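Local coordinates for protein Polyphosphate:AMP phosphotransferase (Pseudomonas aeruginosa PAO1, PDB 3CZP) that transfers phosphate from inorganic polyphosphate to AMP to make ADP, and less efficiently to GMP to make GDP, with magnesium as cofactor, at residues K20-L25 with R221-G226; I46-I51 with I105-W110; A54-T59 with F152-S157; L156-L161 with V188-V193. All coordinates share one frame; numbering follows the deposited sequence.

In the fold
All four contacts belong to the first of two fused PPK2 domains, the one that seems catalytically inactive. Contact 2 joins strands 44-50 and 103-107 inside the parallel sheet, and contact 3 sets the start of helix 56-66 against strand 148-155, next to 44-50 in that sheet; both are buried, and their centres lie about 10 Å apart. Contact 1, also buried, pairs two helices by apolar packing alone and touches contact 3 through Arg221. Contact 4, only partly buried, shares Leu156 and Ser157 with contact 3. Its salt bridge and tyrosine hydrogen bond differ from the backbone ladder and asparagine pair of contact 2 and the aromatic packing of contact 3.

Contact 1: residues K20-L25 with R221-G226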
loop_
_atom_site.group_PDB
_atom_site.type_symbol
_atom_site.label_atom_id
_atom_site.label_comp_id
_atom_site.label_asym_id
_atom_site.label_seq_id
_atom_site.Cartn_x
_atom_site.Cartn_y
_atom_site.Cartn_z
ATOM N N LYS A 20 -0.471 6.948 -41.986
ATOM C CA LYS A 20 0.200 8.252 -41.942
ATOM C C LYS A 20 -0.027 9.015 -40.597
ATOM O O LYS A 20 0.908 9.521 -39.962
ATOM C CB LYS A 20 -0.276 9.103 -43.108
ATOM C CG LYS A 20 0.260 10.502 -43.090
ATOM C CD LYS A 20 0.082 11.240 -44.366
ATOM C CE LYS A 20 0.006 12.739 -44.075
ATOM N NZ LYS A 20 -0.070 13.557 -45.309
ATOM N N ALA A 21 -1.275 9.111 -40.191
ATOM C CA ALA A 21 -1.630 9.824 -38.961
ATOM C C ALA A 21 -1.000 9.164 -37.700
ATOM O O ALA A 21 -0.481 9.850 -36.790
ATOM C CB ALA A 21 -3.129 9.924 -38.859
ATOM N N VAL A 22 -1.048 7.841 -37.660
ATOM C CA VAL A 22 -0.486 7.102 -36.541
ATOM C C VAL A 22 1.004 7.341 -36.314
ATOM O O VAL A 22 1.422 7.337 -35.186
ATOM C CB VAL A 22 -0.749 5.578 -36.673
ATOM C CG1 VAL A 22 0.053 4.780 -35.666
ATOM C CG2 VAL A 22 -2.177 5.343 -36.514
ATOM N N ILE A 23 1.790 7.532 -37.365
ATOM C CA ILE A 23 3.220 7.726 -37.218
ATOM C C ILE A 23 3.460 8.965 -36.399
ATOM O O ILE A 23 4.244 8.948 -35.466
ATOM C CB ILE A 23 3.971 7.874 -38.609
ATOM C CG1 ILE A 23 3.890 6.588 -39.429
ATOM C CG2 ILE A 23 5.458 8.265 -38.413
ATOM C CD1 ILE A 23 4.408 6.766 -40.867
ATOM N N GLU A 24 2.727 10.023 -36.737
ATOM C CA GLU A 24 2.833 11.307 -36.055
ATOM C C GLU A 24 2.244 11.215 -34.642
ATOM O O GLU A 24 2.854 11.708 -33.717
ATOM C CB GLU A 24 2.088 12.346 -36.882
ATOM C CG GLU A 24 2.190 13.814 -36.509
ATOM C CD GLU A 24 1.524 14.684 -37.633
ATOM O OE1 GLU A 24 0.282 14.597 -37.793
ATOM O OE2 GLU A 24 2.247 15.393 -38.393
ATOM N N LEU A 25 1.082 10.575 -34.524
ATOM C CA LEU A 25 0.291 10.526 -33.318
ATOM C C LEU A 25 1.069 9.805 -32.258
ATOM O O LEU A 25 1.099 10.249 -31.142
ATOM C CB LEU A 25 -1.058 9.803 -33.529
ATOM C CG LEU A 25 -1.976 9.614 -32.279
ATOM C CD1 LEU A 25 -2.293 10.928 -31.616
ATOM C CD2 LEU A 25 -3.257 8.928 -32.666
ATOM N N ARG A 221 -11.789 4.058 -34.660
ATOM C CA ARG A 221 -11.957 4.028 -33.219
ATOM C C ARG A 221 -10.632 4.277 -32.481
ATOM O O ARG A 221 -10.596 5.050 -31.520
ATOM C CB ARG A 221 -12.648 2.721 -32.766
ATOM C CG ARG A 221 -11.749 1.500 -32.691
ATOM C CD ARG A 221 -12.578 0.238 -32.436
ATOM N NE ARG A 221 -11.753 -0.952 -32.454
ATOM C CZ ARG A 221 -12.182 -2.198 -32.686
ATOM N NH1 ARG A 221 -13.454 -2.457 -32.941
ATOM N NH2 ARG A 221 -11.320 -3.216 -32.619
ATOM N N ALA A 222 -9.535 3.650 -32.941
ATOM C CA ALA A 222 -8.240 3.824 -32.286
ATOM C C ALA A 222 -7.672 5.189 -32.476
ATOM O O ALA A 222 -7.184 5.783 -31.529
ATOM C CB ALA A 222 -7.216 2.806 -32.761
ATOM N N LEU A 223 -7.663 5.652 -33.722
ATOM C CA LEU A 223 -7.193 6.980 -34.026
ATOM C C LEU A 223 -7.977 8.071 -33.314
ATOM O O LEU A 223 -7.400 9.062 -32.904
ATOM C CB LEU A 223 -7.213 7.225 -35.542
ATOM C CG LEU A 223 -6.265 8.307 -36.083
ATOM C CD1 LEU A 223 -4.845 8.089 -35.681
ATOM C CD2 LEU A 223 -6.358 8.408 -37.614
ATOM N N THR A 224 -9.306 7.915 -33.265
ATOM C CA THR A 224 -10.178 8.904 -32.614
ATOM C C THR A 224 -9.885 9.084 -31.103
ATOM O O THR A 224 -9.628 10.216 -30.605
ATOM C CB THR A 224 -11.654 8.646 -32.919
ATOM O OG1 THR A 224 -11.843 8.777 -34.321
ATOM C CG2 THR A 224 -12.588 9.643 -32.172
ATOM N N VAL A 225 -9.817 7.964 -30.410
ATOM C CA VAL A 225 -9.429 7.907 -28.978
ATOM C C VAL A 225 -8.022 8.490 -28.747
ATOM O O VAL A 225 -7.808 9.309 -27.830
ATOM C CB VAL A 225 -9.468 6.448 -28.438
ATOM C CG1 VAL A 225 -8.758 6.320 -27.013
ATOM C CG2 VAL A 225 -10.889 5.898 -28.375
ATOM N N GLY A 226 -7.054 8.082 -29.579
ATOM C CA GLY A 226 -5.675 8.581 -29.456
ATOM C C GLY A 226 -5.558 10.075 -29.668
ATOM O O GLY A 226 -4.803 10.753 -28.964
#
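Facing each other at Val22 and Leu223, whose CA atoms are 7.2 Å apart, the segments of helices 15-39 and 218-238 run in roughly the same direction, with their axes at 32° and 11.0 Å apart at closest approach. At that spacing the gap is bridged by side chains rather than by backbone on backbone. Leu223 does most of the bridging, and its two methyl groups share the work. CD2 rests on the methyl of Ala21, 3.8 Å from Ala21 CB. CD1 meets the other two partners, with Leu223 CD1 to Val22 CG2 at 3.9 Å and Leu223 CD1 to Leu25 CD2 at 3.5 Å. The leucine reaches this far because CG stands opposite its own backbone N (chi1 -156°), which carries the methyls toward helix 15-39 although the side chain does not start out in that direction. Val22 meets it with one branch only, CG2.

One turn further along, Leu25 returns the approach. Gly226 has no side chain, and the leucine lies directly against its backbone: Leu25 CD1 is 3.7 Å from Gly226 O, while Leu25 CD2 is 3.9 Å from Gly226 C. Around these residues Val22 also touches Trp66 of helix 56-66, and Val225 touches Phe152 and Phe154 of strand 148-155, so helix 218-238 lies on the sheet.

No hydrogen bond or salt bridge crosses. Between these segments the fit of methyl groups and of Leu25 on the Gly226 backbone, rather than directional bonding, probably governs the packing.

Contact 2: residues I46-I51 with I105-W110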
loop_
_atom_site.group_PDB
_atom_site.type_symbol
_atom_site.label_atom_id
_atom_site.label_comp_id
_atom_site.label_asym_id
_atom_site.label_seq_id
_atom_site.Cartn_x
_atom_site.Cartn_y
_atom_site.Cartn_z
ATOM N N ILE A 46 -8.123 7.159 -17.341
ATOM C CA ILE A 46 -8.895 6.825 -18.526
ATOM C C ILE A 46 -9.860 5.683 -18.204
ATOM O O ILE A 46 -9.446 4.631 -17.825
ATOM C CB ILE A 46 -7.969 6.400 -19.722
ATOM C CG1 ILE A 46 -6.886 7.477 -20.035
ATOM C CG2 ILE A 46 -8.797 5.999 -20.920
ATOM C CD1 ILE A 46 -5.721 6.957 -21.000
ATOM N N LEU A 47 -11.159 5.967 -18.304
ATOM C CA LEU A 47 -12.225 4.956 -18.158
ATOM C C LEU A 47 -12.658 4.423 -19.511
ATOM O O LEU A 47 -12.812 5.169 -20.478
ATOM C CB LEU A 47 -13.403 5.513 -17.403
ATOM C CG LEU A 47 -13.163 6.327 -16.102
ATOM C CD1 LEU A 47 -14.533 6.716 -15.463
ATOM C CD2 LEU A 47 -12.190 5.651 -15.149
ATOM N N ILE A 48 -12.854 3.114 -19.545
ATOM C CA ILE A 48 -13.128 2.344 -20.759
ATOM C C ILE A 48 -14.414 1.609 -20.502
ATOM O O ILE A 48 -14.482 0.840 -19.554
ATOM C CB ILE A 48 -11.939 1.331 -21.121
ATOM C CG1 ILE A 48 -10.625 2.108 -21.288
ATOM C CG2 ILE A 48 -12.291 0.461 -22.311
ATOM C CD1 ILE A 48 -10.589 3.114 -22.466
ATOM N N ASN A 49 -15.425 1.909 -21.315
ATOM C CA ASN A 49 -16.771 1.435 -21.168
ATOM C C ASN A 49 -17.469 1.296 -22.523
ATOM O O ASN A 49 -16.910 1.713 -23.535
ATOM C CB ASN A 49 -17.541 2.461 -20.344
ATOM C CG ASN A 49 -17.117 2.490 -18.839
ATOM O OD1 ASN A 49 -16.409 3.412 -18.415
ATOM N ND2 ASN A 49 -17.575 1.497 -18.050
ATOM N N GLY A 50 -18.652 0.673 -22.534
ATOM C CA GLY A 50 -19.432 0.524 -23.725
ATOM C C GLY A 50 -19.886 -0.873 -24.099
ATOM O O GLY A 50 -19.988 -1.754 -23.263
ATOM N N ILE A 51 -20.163 -1.040 -25.376
ATOM C CA ILE A 51 -20.809 -2.262 -25.871
ATOM C C ILE A 51 -19.733 -3.330 -26.057
ATOM O O ILE A 51 -18.612 -3.023 -26.481
ATOM C CB ILE A 51 -21.590 -2.006 -27.203
ATOM C CG1 ILE A 51 -22.598 -0.883 -27.001
ATOM C CG2 ILE A 51 -22.302 -3.267 -27.693
ATOM C CD1 ILE A 51 -23.612 -1.159 -25.850
ATOM N N ILE A 105 -5.513 3.141 -16.497
ATOM C CA ILE A 105 -6.650 2.861 -17.401
ATOM C C ILE A 105 -7.544 1.788 -16.726
ATOM O O ILE A 105 -7.069 0.711 -16.365
ATOM C CB ILE A 105 -6.195 2.317 -18.777
ATOM C CG1 ILE A 105 -5.193 3.280 -19.454
ATOM C CG2 ILE A 105 -7.489 1.950 -19.655
ATOM C CD1 ILE A 105 -4.731 2.848 -20.844
ATOM N N PHE A 106 -8.797 2.148 -16.497
ATOM C CA PHE A 106 -9.744 1.367 -15.712
ATOM C C PHE A 106 -10.827 0.748 -16.577
ATOM O O PHE A 106 -11.742 1.428 -17.045
ATOM C CB PHE A 106 -10.436 2.266 -14.675
ATOM C CG PHE A 106 -9.507 2.810 -13.593
ATOM C CD1 PHE A 106 -8.168 2.470 -13.526
ATOM C CD2 PHE A 106 -10.005 3.652 -12.616
ATOM C CE1 PHE A 106 -7.337 3.007 -12.485
ATOM C CE2 PHE A 106 -9.182 4.141 -11.579
ATOM C CZ PHE A 106 -7.882 3.804 -11.521
ATOM N N PHE A 107 -10.777 -0.569 -16.662
ATOM C CA PHE A 107 -11.882 -1.352 -17.116
ATOM C C PHE A 107 -12.720 -1.700 -15.857
ATOM O O PHE A 107 -12.278 -1.526 -14.680
ATOM C CB PHE A 107 -11.427 -2.693 -17.717
ATOM C CG PHE A 107 -10.692 -2.614 -19.056
ATOM C CD1 PHE A 107 -11.360 -2.825 -20.248
ATOM C CD2 PHE A 107 -9.324 -2.506 -19.091
ATOM C CE1 PHE A 107 -10.664 -2.798 -21.474
ATOM C CE2 PHE A 107 -8.633 -2.500 -20.287
ATOM C CZ PHE A 107 -9.322 -2.659 -21.493
ATOM N N GLY A 108 -13.901 -2.238 -16.078
ATOM C CA GLY A 108 -14.756 -2.703 -14.949
ATOM C C GLY A 108 -14.842 -1.677 -13.832
ATOM O O GLY A 108 -14.754 -2.042 -12.640
ATOM N N ASN A 109 -15.019 -0.399 -14.193
ATOM C CA ASN A 109 -14.885 0.669 -13.235
ATOM C C ASN A 109 -16.279 0.859 -12.552
ATOM O O ASN A 109 -17.135 -0.010 -12.622
ATOM C CB ASN A 109 -14.355 1.912 -13.965
ATOM C CG ASN A 109 -15.175 2.229 -15.210
ATOM O OD1 ASN A 109 -16.412 2.342 -15.150
ATOM N ND2 ASN A 109 -14.519 2.315 -16.323
ATOM N N TRP A 110 -16.509 1.987 -11.929
ATOM C CA TRP A 110 -17.782 2.226 -11.248
ATOM C C TRP A 110 -19.019 2.200 -12.205
ATOM O O TRP A 110 -20.059 1.702 -11.849
ATOM C CB TRP A 110 -17.663 3.512 -10.426
ATOM C CG TRP A 110 -16.943 4.653 -11.045
ATOM C CD1 TRP A 110 -17.495 5.660 -11.743
ATOM C CD2 TRP A 110 -15.520 4.909 -11.015
ATOM N NE1 TRP A 110 -16.537 6.548 -12.122
ATOM C CE2 TRP A 110 -15.309 6.111 -11.707
ATOM C CE3 TRP A 110 -14.410 4.239 -10.471
ATOM C CZ2 TRP A 110 -14.040 6.686 -11.835
ATOM C CZ3 TRP A 110 -13.144 4.793 -10.636
ATOM C CH2 TRP A 110 -12.979 5.998 -11.319
HETATM O O HOH W 1 -15.065 -1.685 -18.884
#
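Asn49 and Asn109 exchange amide hydrogen bonds from opposite directions: Asn109 ND2 donates to Asn49 OD1 at 3.0 Å, and Asn49 ND2 to Asn109 OD1 at 3.2 Å. Their planes are turned 62° apart, and each donor is tilted from the carbonyl plane it approaches. Asn109 ND2 gives a further bond to Phe106 O, at 3.0 Å. That oxygen also accepts from Ile48 N, at 3.2 Å, the two donors arriving over opposite faces of its plane. With Phe106 N bonded to Ile46 O at 2.9 Å, this is a parallel ladder, the pairing of the first and third strands in the 2-3-1-4-5 sheet of a P-loop NTPase fold. Beyond these two direct rungs a water links the segments, donating to Ile48 O and accepting from Gly108 N.

Side chains pack on both faces. On one, Ile48 CG1 presses on Ile105 CG2 at 3.5 Å and Ile48 CG2 on Phe107 CE1; on the other, Leu47 CD1 lies 3.7 Å from Trp110 CZ2, the two side chains crossing near a right angle. Asn109 is the N-cap of helix 110-119, its OD1 accepting a weak bond from Tyr111 N. Further out, Trp110 NE1 bonds Glu139, and Phe107 makes a cation-pi contact with Arg327 of the second subunit.

Contact 3: residues A54-T59 with F152-S157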
loop_
_atom_site.group_PDB
_atom_site.type_symbol
_atom_site.label_atom_id
_atom_site.label_comp_id
_atom_site.label_asym_id
_atom_site.label_seq_id
_atom_site.Cartn_x
_atom_site.Cartn_y
_atom_site.Cartn_z
ATOM N N ALA A 54 -17.078 -3.760 -29.188
ATOM C CA ALA A 54 -16.874 -2.441 -29.755
ATOM C C ALA A 54 -15.421 -2.002 -29.719
ATOM O O ALA A 54 -15.115 -0.843 -30.036
ATOM C CB ALA A 54 -17.778 -1.416 -29.051
ATOM N N GLY A 55 -14.512 -2.909 -29.342
ATOM C CA GLY A 55 -13.098 -2.656 -29.451
ATOM C C GLY A 55 -12.426 -2.023 -28.255
ATOM O O GLY A 55 -11.367 -1.371 -28.399
ATOM N N LYS A 56 -13.038 -2.198 -27.079
ATOM C CA LYS A 56 -12.499 -1.674 -25.816
ATOM C C LYS A 56 -11.078 -2.184 -25.521
ATOM O O LYS A 56 -10.150 -1.399 -25.336
ATOM C CB LYS A 56 -13.450 -2.017 -24.638
ATOM C CG LYS A 56 -14.844 -1.405 -24.773
ATOM C CD LYS A 56 -15.808 -1.634 -23.506
ATOM C CE LYS A 56 -16.491 -2.998 -23.488
ATOM N NZ LYS A 56 -17.348 -3.178 -22.227
ATOM N N GLY A 57 -10.944 -3.494 -25.436
ATOM C CA GLY A 57 -9.703 -4.129 -25.090
ATOM C C GLY A 57 -8.699 -4.022 -26.190
ATOM O O GLY A 57 -7.556 -3.697 -25.947
ATOM N N GLU A 58 -9.131 -4.260 -27.414
ATOM C CA GLU A 58 -8.271 -4.018 -28.586
ATOM C C GLU A 58 -7.658 -2.608 -28.596
ATOM O O GLU A 58 -6.459 -2.409 -28.884
ATOM C CB GLU A 58 -9.085 -4.190 -29.855
ATOM C CG GLU A 58 -9.484 -5.646 -30.104
ATOM C CD GLU A 58 -10.900 -6.020 -29.546
ATOM O OE1 GLU A 58 -11.448 -5.359 -28.594
ATOM O OE2 GLU A 58 -11.449 -7.019 -30.086
ATOM N N THR A 59 -8.488 -1.625 -28.308
ATOM C CA THR A 59 -8.001 -0.239 -28.339
ATOM C C THR A 59 -7.001 0.056 -27.236
ATOM O O THR A 59 -5.947 0.714 -27.488
ATOM C CB THR A 59 -9.169 0.796 -28.316
ATOM O OG1 THR A 59 -9.974 0.598 -29.486
ATOM C CG2 THR A 59 -8.570 2.230 -28.365
ATOM N N PHE A 152 -14.381 7.045 -22.122
ATOM C CA PHE A 152 -14.672 6.630 -23.459
ATOM C C PHE A 152 -15.721 5.571 -23.416
ATOM O O PHE A 152 -15.592 4.554 -22.705
ATOM C CB PHE A 152 -13.425 6.130 -24.214
ATOM C CG PHE A 152 -12.401 7.166 -24.455
ATOM C CD1 PHE A 152 -12.521 8.082 -25.490
ATOM C CD2 PHE A 152 -11.258 7.214 -23.662
ATOM C CE1 PHE A 152 -11.524 9.034 -25.690
ATOM C CE2 PHE A 152 -10.246 8.137 -23.894
ATOM C CZ PHE A 152 -10.382 9.043 -24.867
ATOM N N TRP A 153 -16.755 5.812 -24.199
ATOM C CA TRP A 153 -17.798 4.854 -24.461
ATOM C C TRP A 153 -17.694 4.358 -25.904
ATOM O O TRP A 153 -17.983 5.079 -26.847
ATOM C CB TRP A 153 -19.177 5.500 -24.216
ATOM C CG TRP A 153 -20.353 4.583 -24.560
ATOM C CD1 TRP A 153 -20.796 4.262 -25.787
ATOM C CD2 TRP A 153 -21.198 3.904 -23.642
ATOM N NE1 TRP A 153 -21.846 3.382 -25.709
ATOM C CE2 TRP A 153 -22.119 3.162 -24.390
ATOM C CE3 TRP A 153 -21.257 3.836 -22.252
ATOM C CZ2 TRP A 153 -23.118 2.424 -23.799
ATOM C CZ3 TRP A 153 -22.251 3.066 -21.671
ATOM C CH2 TRP A 153 -23.151 2.387 -22.430
ATOM N N PHE A 154 -17.271 3.112 -26.044
ATOM C CA PHE A 154 -17.147 2.415 -27.304
ATOM C C PHE A 154 -18.509 1.874 -27.718
ATOM O O PHE A 154 -19.118 1.068 -26.978
ATOM C CB PHE A 154 -16.142 1.262 -27.159
ATOM C CG PHE A 154 -14.721 1.736 -26.981
ATOM C CD1 PHE A 154 -13.833 1.749 -28.050
ATOM C CD2 PHE A 154 -14.290 2.262 -25.763
ATOM C CE1 PHE A 154 -12.553 2.252 -27.900
ATOM C CE2 PHE A 154 -12.971 2.724 -25.605
ATOM C CZ PHE A 154 -12.125 2.721 -26.658
ATOM N N HIS A 155 -19.003 2.330 -28.867
ATOM C CA HIS A 155 -20.367 2.058 -29.257
ATOM C C HIS A 155 -20.503 1.148 -30.475
ATOM O O HIS A 155 -19.739 1.258 -31.419
ATOM C CB HIS A 155 -21.080 3.356 -29.610
ATOM C CG HIS A 155 -22.553 3.197 -29.672
ATOM N ND1 HIS A 155 -23.290 2.719 -28.610
ATOM C CD2 HIS A 155 -23.431 3.398 -30.683
ATOM C CE1 HIS A 155 -24.564 2.672 -28.952
ATOM N NE2 HIS A 155 -24.671 3.069 -30.209
ATOM N N LEU A 156 -21.559 0.324 -30.465
ATOM C CA LEU A 156 -22.087 -0.281 -31.671
ATOM C C LEU A 156 -23.575 -0.139 -31.597
ATOM O O LEU A 156 -24.153 -0.103 -30.518
ATOM C CB LEU A 156 -21.723 -1.767 -31.784
ATOM C CG LEU A 156 -20.266 -2.243 -31.913
ATOM C CD1 LEU A 156 -20.213 -3.787 -31.756
ATOM C CD2 LEU A 156 -19.629 -1.754 -33.220
ATOM N N SER A 157 -24.202 -0.040 -32.756
ATOM C CA SER A 157 -25.649 -0.112 -32.832
ATOM C C SER A 157 -26.072 -1.557 -32.722
ATOM O O SER A 157 -25.285 -2.490 -32.839
ATOM C CB SER A 157 -26.208 0.538 -34.108
ATOM O OG SER A 157 -25.844 -0.210 -35.237
#
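Lys56 stands squarely over the ring of Phe154: Lys56 CA is 4.1 Å from the ring centroid and 6° off its normal, a CH-pi contact at the first turn of helix 56-66. Beside it, Lys56 CG is 3.8 Å from Phe154 CB. Ala54 fills the other end of the tight region, its methyl carbon CB 3.5 Å from Phe154 O, and Leu156 CG closes on that methyl. Thr59 meets the far part of the ring obliquely, with Thr59 OG1 3.4 Å from Phe154 CE1. This hydroxyl is held in place by donating to Gly55 O at 2.6 Å, and Thr59 N reaches the same oxygen from the opposite face of its plane.

The outer side of the turn is looser. Gly57 and Glu58 make no contact with the strand, and Glu58 is exposed. Lys56 leaves the ring after its CG; a bend at chi3 (-82°) accompanies the turn of NZ to Gly50 O, where strand 44-50 ends.

Gly50, Gly55 and Lys56 match the GxxxxGK part of a Walker A motif (P-loop); Gly57 stands where the consensus has serine or threonine. Between 54-59 and 152-157 no hydrogen bond crosses and Ala54 O is buried without a partner, so apolar and aromatic packing carries this part, while Ile51 N probably bonds Phe154 O just upstream.

Contact 4: residues L156-L161 with V188-V193; sequences LSKKQL and VYDRFV
This is a mixed polar and aromatic contact, partly buried, between the turn leading from strand 148-155 into helix 158-163 and the first half of helix 186-203. Tyr189 carries it. Its hydroxyl donates to the carbonyl at the start of the turn, Tyr189 OH to Leu156 O at 2.6 Å, lying in the carbonyl plane on a lone pair. With CG opposite the backbone N (chi1 -179°), the ring extends from its helix into a sandwich: Lys158 CA sits 3.8 Å above one face, toward the rim, and Val193 of its own helix sits over the other. Leu161 CD2 packs against the ring at Tyr189 CD1, 3.7 Å away, the two side chains sliding past each other in opposite directions.

Lys158 runs on from the ring to a salt bridge. Its NZ lies 2.7 Å from Asp190 OD1, which it meets from above the carboxylate plane (43° out of it), and it also bonds Ser186 OG. A capping box supports the turn: Ser157 N donates to Gln160 OE1 at 2.9 Å and nearly straight (174°), while Gln160 N returns a weak bond to Ser157 OG.

His155 of strand 148-155 touches both Tyr189 and Val193. Phe192 touches Leu115 and Val119 of helix 110-119 and reaches Ile51, so helix 186-203 lies among helix 158-163, helix 110-119 and the C-terminal end of strand 148-155.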
loop_
_atom_site.group_PDB
_atom_site.type_symbol
_atom_site.label_atom_id
_atom_site.label_comp_id
_atom_site.label_asym_id
_atom_site.label_seq_id
_atom_site.Cartn_x
_atom_site.Cartn_y
_atom_site.Cartn_z
ATOM N N LEU A 156 -21.559 0.324 -30.465
ATOM C CA LEU A 156 -22.087 -0.281 -31.671
ATOM C C LEU A 156 -23.575 -0.139 -31.597
ATOM O O LEU A 156 -24.153 -0.103 -30.518
ATOM C CB LEU A 156 -21.723 -1.767 -31.784
ATOM C CG LEU A 156 -20.266 -2.243 -31.913
ATOM C CD1 LEU A 156 -20.213 -3.787 -31.756
ATOM C CD2 LEU A 156 -19.629 -1.754 -33.220
ATOM N N SER A 157 -24.202 -0.040 -32.756
ATOM C CA SER A 157 -25.649 -0.112 -32.832
ATOM C C SER A 157 -26.072 -1.557 -32.722
ATOM O O SER A 157 -25.285 -2.490 -32.839
ATOM C CB SER A 157 -26.208 0.538 -34.108
ATOM O OG SER A 157 -25.844 -0.210 -35.237
ATOM N N LYS A 158 -27.364 -1.715 -32.501
ATOM C CA LYS A 158 -27.939 -3.034 -32.342
ATOM C C LYS A 158 -27.606 -3.911 -33.537
ATOM O O LYS A 158 -27.153 -5.034 -33.358
ATOM C CB LYS A 158 -29.436 -2.908 -32.155
ATOM C CG LYS A 158 -30.103 -4.154 -31.637
ATOM C CD LYS A 158 -31.499 -3.816 -31.262
ATOM C CE LYS A 158 -32.293 -5.033 -30.742
ATOM N NZ LYS A 158 -31.990 -5.401 -29.333
ATOM N N LYS A 159 -27.824 -3.355 -34.736
ATOM C CA LYS A 159 -27.529 -3.979 -36.038
ATOM C C LYS A 159 -26.058 -4.337 -36.192
ATOM O O LYS A 159 -25.724 -5.388 -36.732
ATOM C CB LYS A 159 -27.908 -3.026 -37.185
ATOM C CG LYS A 159 -29.198 -3.359 -37.879
ATOM C CD LYS A 159 -29.431 -2.490 -39.137
ATOM C CE LYS A 159 -30.939 -2.238 -39.386
ATOM N NZ LYS A 159 -31.789 -3.366 -38.908
ATOM N N GLN A 160 -25.188 -3.443 -35.723
ATOM C CA GLN A 160 -23.733 -3.657 -35.798
ATOM C C GLN A 160 -23.346 -4.750 -34.804
ATOM O O GLN A 160 -22.655 -5.675 -35.162
ATOM C CB GLN A 160 -22.964 -2.362 -35.505
ATOM C CG GLN A 160 -22.893 -1.346 -36.679
ATOM C CD GLN A 160 -22.403 0.039 -36.244
ATOM O OE1 GLN A 160 -22.501 0.420 -35.083
ATOM N NE2 GLN A 160 -21.868 0.784 -37.185
ATOM N N LEU A 161 -23.818 -4.659 -33.555
ATOM C CA LEU A 161 -23.649 -5.770 -32.593
ATOM C C LEU A 161 -24.119 -7.111 -33.172
ATOM O O LEU A 161 -23.412 -8.099 -33.112
ATOM C CB LEU A 161 -24.389 -5.486 -31.286
ATOM C CG LEU A 161 -24.267 -6.609 -30.246
ATOM C CD1 LEU A 161 -22.854 -6.655 -29.671
ATOM C CD2 LEU A 161 -25.301 -6.461 -29.143
ATOM N N VAL A 188 -30.815 -7.369 -23.498
ATOM C CA VAL A 188 -29.573 -6.925 -22.850
ATOM C C VAL A 188 -29.138 -5.610 -23.489
ATOM O O VAL A 188 -29.150 -4.599 -22.804
ATOM C CB VAL A 188 -28.446 -7.995 -22.891
ATOM C CG1 VAL A 188 -27.128 -7.426 -22.452
ATOM C CG2 VAL A 188 -28.821 -9.193 -22.008
ATOM N N TYR A 189 -28.839 -5.607 -24.791
ATOM C CA TYR A 189 -28.435 -4.351 -25.500
ATOM C C TYR A 189 -29.416 -3.160 -25.250
ATOM O O TYR A 189 -29.040 -2.047 -24.861
ATOM C CB TYR A 189 -28.296 -4.627 -27.025
ATOM C CG TYR A 189 -27.858 -3.403 -27.802
ATOM C CD1 TYR A 189 -26.518 -3.137 -28.014
ATOM C CD2 TYR A 189 -28.777 -2.475 -28.263
ATOM C CE1 TYR A 189 -26.098 -1.963 -28.692
ATOM C CE2 TYR A 189 -28.371 -1.330 -28.940
ATOM C CZ TYR A 189 -27.029 -1.088 -29.150
ATOM O OH TYR A 189 -26.634 0.050 -29.797
ATOM N N ASP A 190 -30.701 -3.418 -25.475
ATOM C CA ASP A 190 -31.700 -2.369 -25.344
ATOM C C ASP A 190 -31.657 -1.735 -23.955
ATOM O O ASP A 190 -31.754 -0.517 -23.832
ATOM C CB ASP A 190 -33.100 -2.916 -25.644
ATOM C CG ASP A 190 -33.277 -3.299 -27.115
ATOM O OD1 ASP A 190 -32.335 -3.136 -27.928
ATOM O OD2 ASP A 190 -34.358 -3.811 -27.450
ATOM N N ARG A 191 -31.503 -2.534 -22.919
ATOM C CA ARG A 191 -31.514 -1.977 -21.569
ATOM C C ARG A 191 -30.224 -1.324 -21.217
ATOM O O ARG A 191 -30.222 -0.282 -20.576
ATOM C CB ARG A 191 -31.888 -3.030 -20.513
ATOM C CG ARG A 191 -33.263 -3.590 -20.763
ATOM C CD ARG A 191 -33.621 -4.656 -19.749
ATOM N NE ARG A 191 -33.630 -4.061 -18.416
ATOM C CZ ARG A 191 -33.381 -4.705 -17.283
ATOM N NH1 ARG A 191 -33.426 -4.048 -16.110
ATOM N NH2 ARG A 191 -33.077 -6.003 -17.335
ATOM N N PHE A 192 -29.116 -1.925 -21.650
ATOM C CA PHE A 192 -27.815 -1.361 -21.441
ATOM C C PHE A 192 -27.694 0.068 -22.005
ATOM O O PHE A 192 -27.116 0.978 -21.347
ATOM C CB PHE A 192 -26.777 -2.229 -22.113
ATOM C CG PHE A 192 -25.401 -2.001 -21.603
ATOM C CD1 PHE A 192 -25.002 -2.582 -20.413
ATOM C CD2 PHE A 192 -24.507 -1.168 -22.305
ATOM C CE1 PHE A 192 -23.730 -2.376 -19.941
ATOM C CE2 PHE A 192 -23.244 -0.960 -21.852
ATOM C CZ PHE A 192 -22.832 -1.569 -20.664
ATOM N N VAL A 193 -28.209 0.246 -23.215
ATOM C CA VAL A 193 -28.096 1.531 -23.877
ATOM C C VAL A 193 -29.103 2.516 -23.297
ATOM O O VAL A 193 -28.832 3.703 -23.270
ATOM C CB VAL A 193 -28.185 1.473 -25.424
ATOM C CG1 VAL A 193 -26.877 0.832 -26.045
ATOM C CG2 VAL A 193 -29.470 0.812 -25.893
#